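Local coordinates for GphF (Cystobacter violaceus, PDB 6MFC), which probably decarboxylates an acyl substrate to help initiate polyketide biosynthesis, using a GNAT-like fold, at residues A[150-155]-A[196-201]; A[99-104]-A[113-118]. All coordinates share one frame; numbering follows the deposited sequence.

Contact 1 (A[150-155]-A[196-201]); sequences VGVSRC and GIISGY
Val-152 lays one methyl over the ring of Tyr-201 and turns the other to Ile-198. It is the residue most covered by this contact. Its CG1 sits 3.4 Å from the centroid of the Tyr-201 ring and 8° off the ring normal. The methyl is therefore almost centred over the face, and the pair is a CH-pi contact. The nearest ring atom is Tyr-201 CZ, 3.5 Å from Val-152 CG1. The second methyl lies toward the rim of the same ring, with Val-152 CG2 3.7 Å from Tyr-201 CE1. It also meets the end of Ile-198, since Val-152 CG2 and Ile-198 CD1 are 3.8 Å apart. The valine lies roughly perpendicular to the isoleucine, whereas the valine and the tyrosine point at each other.

A type II turn from Ile-198 to Tyr-201 lets one segment supply both partners. Gly-200 takes the positive phi (66°) that such a turn favours at this position. The ring of Tyr-201 is then carried back toward strand 148-153, with CG anti to the backbone N (chi1 168°).

Strands 148-153 and 193-198 are not direct neighbours. Strand 212-218 runs between them, and Ile-198 also touches its Ile-214. The contact thus reaches over one strand on a face of the sheet and joins strand 148-153 to the turn after edge strand 193-198.

No hydrogen bond crosses between the segments. The phenol oxygen of Tyr-201 is instead hydrogen-bonded to ND1 of His-98, which would limit how the ring can shift. The grip itself is apolar: dispersion and CH-pi attraction hold Val-152 to a tyrosine whose polar end has its partner elsewhere.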
loop_
_atom_site.group_PDB
_atom_site.type_symbol
_atom_site.label_atom_id
_atom_site.label_comp_id
_atom_site.label_asym_id
_atom_site.label_seq_id
_atom_site.Cartn_x
_atom_site.Cartn_y
_atom_site.Cartn_z
ATOM N N VAL A 150 -8.742 -2.197 -0.310
ATOM C CA VAL A 150 -7.913 -3.349 -0.001
ATOM C C VAL A 150 -6.499 -3.094 -0.511
ATOM O O VAL A 150 -6.235 -2.135 -1.236
ATOM C CB VAL A 150 -8.480 -4.653 -0.591
ATOM C CG1 VAL A 150 -9.954 -4.799 -0.237
ATOM C CG2 VAL A 150 -8.279 -4.676 -2.088
ATOM N N GLY A 151 -5.589 -3.976 -0.115
ATOM C CA GLY A 151 -4.202 -3.877 -0.529
ATOM C C GLY A 151 -3.424 -5.066 -0.015
ATOM O O GLY A 151 -3.887 -5.818 0.846
ATOM N N VAL A 152 -2.229 -5.229 -0.566
ATOM C CA VAL A 152 -1.313 -6.290 -0.169
ATOM C C VAL A 152 -0.194 -5.632 0.626
ATOM O O VAL A 152 0.743 -5.063 0.055
ATOM C CB VAL A 152 -0.774 -7.069 -1.374
ATOM C CG1 VAL A 152 0.207 -8.135 -0.918
ATOM C CG2 VAL A 152 -1.920 -7.695 -2.151
ATOM N N SER A 153 -0.291 -5.702 1.951
ATOM C CA SER A 153 0.690 -5.085 2.831
ATOM C C SER A 153 1.892 -6.016 2.994
ATOM O O SER A 153 2.057 -6.996 2.264
ATOM C CB SER A 153 0.047 -4.732 4.170
ATOM O OG SER A 153 0.985 -4.140 5.050
ATOM N N ARG A 154 2.752 -5.715 3.965
ATOM C CA ARG A 154 3.954 -6.498 4.204
ATOM C C ARG A 154 4.364 -6.326 5.662
ATOM O O ARG A 154 3.757 -5.557 6.413
ATOM C CB ARG A 154 5.076 -6.088 3.242
ATOM C CG ARG A 154 5.451 -4.616 3.315
ATOM C CD ARG A 154 6.556 -4.275 2.327
ATOM N NE ARG A 154 7.752 -5.087 2.535
ATOM C CZ ARG A 154 8.748 -4.754 3.350
ATOM N NH1 ARG A 154 8.696 -3.621 4.036
ATOM N NH2 ARG A 154 9.797 -5.555 3.477
ATOM N N CYS A 155 5.399 -7.058 6.062
ATOM C CA CYS A 155 5.924 -7.010 7.420
ATOM C C CYS A 155 7.320 -6.406 7.398
ATOM O O CYS A 155 8.156 -6.791 6.574
ATOM C CB CYS A 155 5.953 -8.406 8.048
ATOM S SG CYS A 155 4.320 -9.096 8.387
ATOM N N GLY A 196 -5.866 -12.706 4.116
ATOM C CA GLY A 196 -5.111 -13.841 3.626
ATOM C C GLY A 196 -3.691 -13.461 3.258
ATOM O O GLY A 196 -3.309 -12.292 3.232
ATOM N N ILE A 197 -2.907 -14.495 2.969
ATOM C CA ILE A 197 -1.502 -14.355 2.608
ATOM C C ILE A 197 -1.310 -14.888 1.196
ATOM O O ILE A 197 -1.749 -16.001 0.882
ATOM C CB ILE A 197 -0.588 -15.097 3.599
ATOM C CG1 ILE A 197 -0.894 -14.658 5.032
ATOM C CG2 ILE A 197 0.871 -14.847 3.266
ATOM C CD1 ILE A 197 -0.142 -15.442 6.083
ATOM N N ILE A 198 -0.656 -14.099 0.352
ATOM C CA ILE A 198 -0.344 -14.485 -1.020
ATOM C C ILE A 198 1.087 -15.006 -1.037
ATOM O O ILE A 198 2.040 -14.237 -0.874
ATOM C CB ILE A 198 -0.518 -13.310 -1.991
ATOM C CG1 ILE A 198 -1.920 -12.714 -1.868
ATOM C CG2 ILE A 198 -0.251 -13.756 -3.418
ATOM C CD1 ILE A 198 -2.092 -11.423 -2.633
ATOM N N SER A 199 1.245 -16.312 -1.231
ATOM C CA SER A 199 2.577 -16.899 -1.294
ATOM C C SER A 199 3.269 -16.492 -2.588
ATOM O O SER A 199 2.672 -16.543 -3.667
ATOM C CB SER A 199 2.494 -18.422 -1.192
ATOM O OG SER A 199 2.003 -18.824 0.075
ATOM N N GLY A 200 4.531 -16.083 -2.477
ATOM C CA GLY A 200 5.283 -15.667 -3.648
ATOM C C GLY A 200 4.757 -14.414 -4.308
ATOM O O GLY A 200 4.968 -14.219 -5.509
ATOM N N TYR A 201 4.069 -13.556 -3.550
ATOM C CA TYR A 201 3.527 -12.325 -4.119
ATOM C C TYR A 201 4.635 -11.426 -4.651
ATOM O O TYR A 201 4.494 -10.824 -5.722
ATOM C CB TYR A 201 2.697 -11.590 -3.066
ATOM C CG TYR A 201 2.313 -10.176 -3.445
ATOM C CD1 TYR A 201 1.159 -9.920 -4.172
ATOM C CD2 TYR A 201 3.096 -9.093 -3.060
ATOM C CE1 TYR A 201 0.802 -8.630 -4.517
ATOM C CE2 TYR A 201 2.749 -7.802 -3.402
ATOM C CZ TYR A 201 1.599 -7.575 -4.130
ATOM O OH TYR A 201 1.248 -6.287 -4.470
#

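Contact 2 (A[99-104]-A[113-118]); sequences SELAGL and QLLGLN
The amide nitrogen of Gln-113 meets hydrocarbon here: NE2 faces the branched end of Leu-101. Leu-101 CD1 is 3.6 Å from Gln-113 NE2, and Leu-101 CD2 is 3.8 Å from the same atom. These are van der Waals contacts, and no hydrogen bond joins the segments. The reach comes from Gln-113, whose CG is anti to the backbone N (chi1 175°) and whose chain stays extended beyond it. Its other amide atom, OE1, accepts a hydrogen bond from NE2 of Gln-85 on strand 77-87. Gln-85 NE2 is also hydrogen-bonded to Leu-101 O, so Gln-85 ties the loop and the strand together from outside the contact. This should limit rotation of the Gln-113 amide.

Leu-101 CD1 also touches Leu-115 CD2, at 3.9 Å. The two leucine side chains run alongside each other, pointing in opposing senses. Leu-104 is a looser neighbour, with CD1 4.3 Å from Gln-113 OE1. A backbone hydrogen bond from Leu-104 N to Leu-101 O (3.2 Å) spans the tight turn here, and both leucines point from it toward the strand.

Across the strand pair, Leu-115 and Gly-116 stand against the single residue Tyr-83, a classic beta bulge. Strand 111-119 is the fourth of the chain, and a bulge there is a hallmark of the GNAT fold, usually lying beside the pantetheine of acyl-CoA. Its position is consistent with the same role here.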
loop_
_atom_site.group_PDB
_atom_site.type_symbol
_atom_site.label_atom_id
_atom_site.label_comp_id
_atom_site.label_asym_id
_atom_site.label_seq_id
_atom_site.Cartn_x
_atom_site.Cartn_y
_atom_site.Cartn_z
ATOM N N SER A 99 4.296 -7.541 -9.658
ATOM C CA SER A 99 4.574 -6.887 -10.929
ATOM C C SER A 99 3.399 -6.983 -11.893
ATOM O O SER A 99 3.185 -6.069 -12.696
ATOM C CB SER A 99 5.828 -7.495 -11.559
ATOM O OG SER A 99 5.744 -8.908 -11.591
ATOM N N GLU A 100 2.630 -8.063 -11.824
ATOM C CA GLU A 100 1.546 -8.317 -12.772
ATOM C C GLU A 100 0.204 -7.877 -12.188
ATOM O O GLU A 100 -0.746 -8.654 -12.087
ATOM C CB GLU A 100 1.520 -9.794 -13.152
ATOM C CG GLU A 100 2.876 -10.478 -13.087
ATOM C CD GLU A 100 2.770 -11.984 -13.236
ATOM O OE1 GLU A 100 1.692 -12.466 -13.645
ATOM O OE2 GLU A 100 3.758 -12.687 -12.941
ATOM N N LEU A 101 0.127 -6.602 -11.801
ATOM C CA LEU A 101 -1.058 -6.080 -11.133
ATOM C C LEU A 101 -1.957 -5.225 -12.014
ATOM O O LEU A 101 -3.122 -5.027 -11.657
ATOM C CB LEU A 101 -0.662 -5.250 -9.902
ATOM C CG LEU A 101 -0.338 -6.023 -8.623
ATOM C CD1 LEU A 101 -0.097 -5.061 -7.470
ATOM C CD2 LEU A 101 -1.453 -7.003 -8.286
ATOM N N ALA A 102 -1.456 -4.711 -13.141
ATOM C CA ALA A 102 -2.269 -3.813 -13.955
ATOM C C ALA A 102 -3.478 -4.524 -14.549
ATOM O O ALA A 102 -4.509 -3.887 -14.800
ATOM C CB ALA A 102 -1.421 -3.192 -15.066
ATOM N N GLY A 103 -3.381 -5.838 -14.770
ATOM C CA GLY A 103 -4.474 -6.587 -15.368
ATOM C C GLY A 103 -5.727 -6.649 -14.520
ATOM O O GLY A 103 -6.798 -6.979 -15.042
ATOM N N LEU A 104 -5.623 -6.342 -13.227
ATOM C CA LEU A 104 -6.779 -6.381 -12.342
ATOM C C LEU A 104 -7.676 -5.158 -12.478
ATOM O O LEU A 104 -8.765 -5.149 -11.895
ATOM C CB LEU A 104 -6.330 -6.505 -10.883
ATOM C CG LEU A 104 -5.465 -7.704 -10.491
ATOM C CD1 LEU A 104 -5.230 -7.716 -8.986
ATOM C CD2 LEU A 104 -6.101 -9.003 -10.951
ATOM N N GLN A 113 -8.046 -0.776 -4.859
ATOM C CA GLN A 113 -6.830 -1.446 -4.416
ATOM C C GLN A 113 -5.720 -0.429 -4.185
ATOM O O GLN A 113 -5.426 0.386 -5.064
ATOM C CB GLN A 113 -6.373 -2.482 -5.441
ATOM C CG GLN A 113 -5.048 -3.134 -5.093
ATOM C CD GLN A 113 -4.428 -3.850 -6.271
ATOM O OE1 GLN A 113 -4.917 -3.756 -7.397
ATOM N NE2 GLN A 113 -3.343 -4.572 -6.021
ATOM N N LEU A 114 -5.098 -0.490 -3.010
ATOM C CA LEU A 114 -3.949 0.353 -2.709
ATOM C C LEU A 114 -2.700 -0.265 -3.324
ATOM O O LEU A 114 -2.293 -1.366 -2.940
ATOM C CB LEU A 114 -3.777 0.515 -1.199
ATOM C CG LEU A 114 -4.788 1.385 -0.452
ATOM C CD1 LEU A 114 -4.525 1.354 1.048
ATOM C CD2 LEU A 114 -4.744 2.810 -0.974
ATOM N N LEU A 115 -2.098 0.435 -4.283
ATOM C CA LEU A 115 -0.846 -0.021 -4.869
ATOM C C LEU A 115 0.367 0.465 -4.091
ATOM O O LEU A 115 1.429 -0.165 -4.154
ATOM C CB LEU A 115 -0.746 0.437 -6.325
ATOM C CG LEU A 115 -1.830 -0.100 -7.262
ATOM C CD1 LEU A 115 -1.640 0.444 -8.663
ATOM C CD2 LEU A 115 -1.820 -1.619 -7.272
ATOM N N GLY A 116 0.231 1.563 -3.354
ATOM C CA GLY A 116 1.334 2.094 -2.581
ATOM C C GLY A 116 0.962 3.303 -1.751
ATOM O O GLY A 116 0.052 4.059 -2.105
ATOM N N LEU A 117 1.657 3.485 -0.630
ATOM C CA LEU A 117 1.497 4.665 0.220
ATOM C C LEU A 117 2.876 4.975 0.793
ATOM O O LEU A 117 3.345 4.288 1.706
ATOM C CB LEU A 117 0.465 4.432 1.318
ATOM C CG LEU A 117 0.136 5.599 2.256
ATOM C CD1 LEU A 117 -1.330 5.557 2.654
ATOM C CD2 LEU A 117 1.012 5.577 3.501
ATOM N N ASN A 118 3.528 5.994 0.243
ATOM C CA ASN A 118 4.875 6.377 0.640
ATOM C C ASN A 118 4.835 7.703 1.381
ATOM O O ASN A 118 4.143 8.637 0.960
ATOM C CB ASN A 118 5.799 6.485 -0.575
ATOM C CG ASN A 118 5.916 5.183 -1.335
ATOM O OD1 ASN A 118 5.861 4.101 -0.749
ATOM N ND2 ASN A 118 6.082 5.277 -2.650
#

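From the N terminus, the chain passes through strand 77-87 and reaches contact 2 first. There segment 99-104 folds back on strand 111-119, which closes a short loop. Helix 128-140 follows, then strand 148-153. Contact 1 closes a longer loop of 40 residues, 18 of them helical, when the chain returns at 196-201. The two contacts are in series and neither encloses the other. They still meet in space. Leu-114 N and Val-150 O are 2.7 Å apart, a probable hydrogen bond between neighbouring parallel strands. Tyr-201 OH also packs on Leu-101 CD1 (3.5 Å). Together the contacts tie the central sheet to the 99-104 loop and to the 198-201 turn.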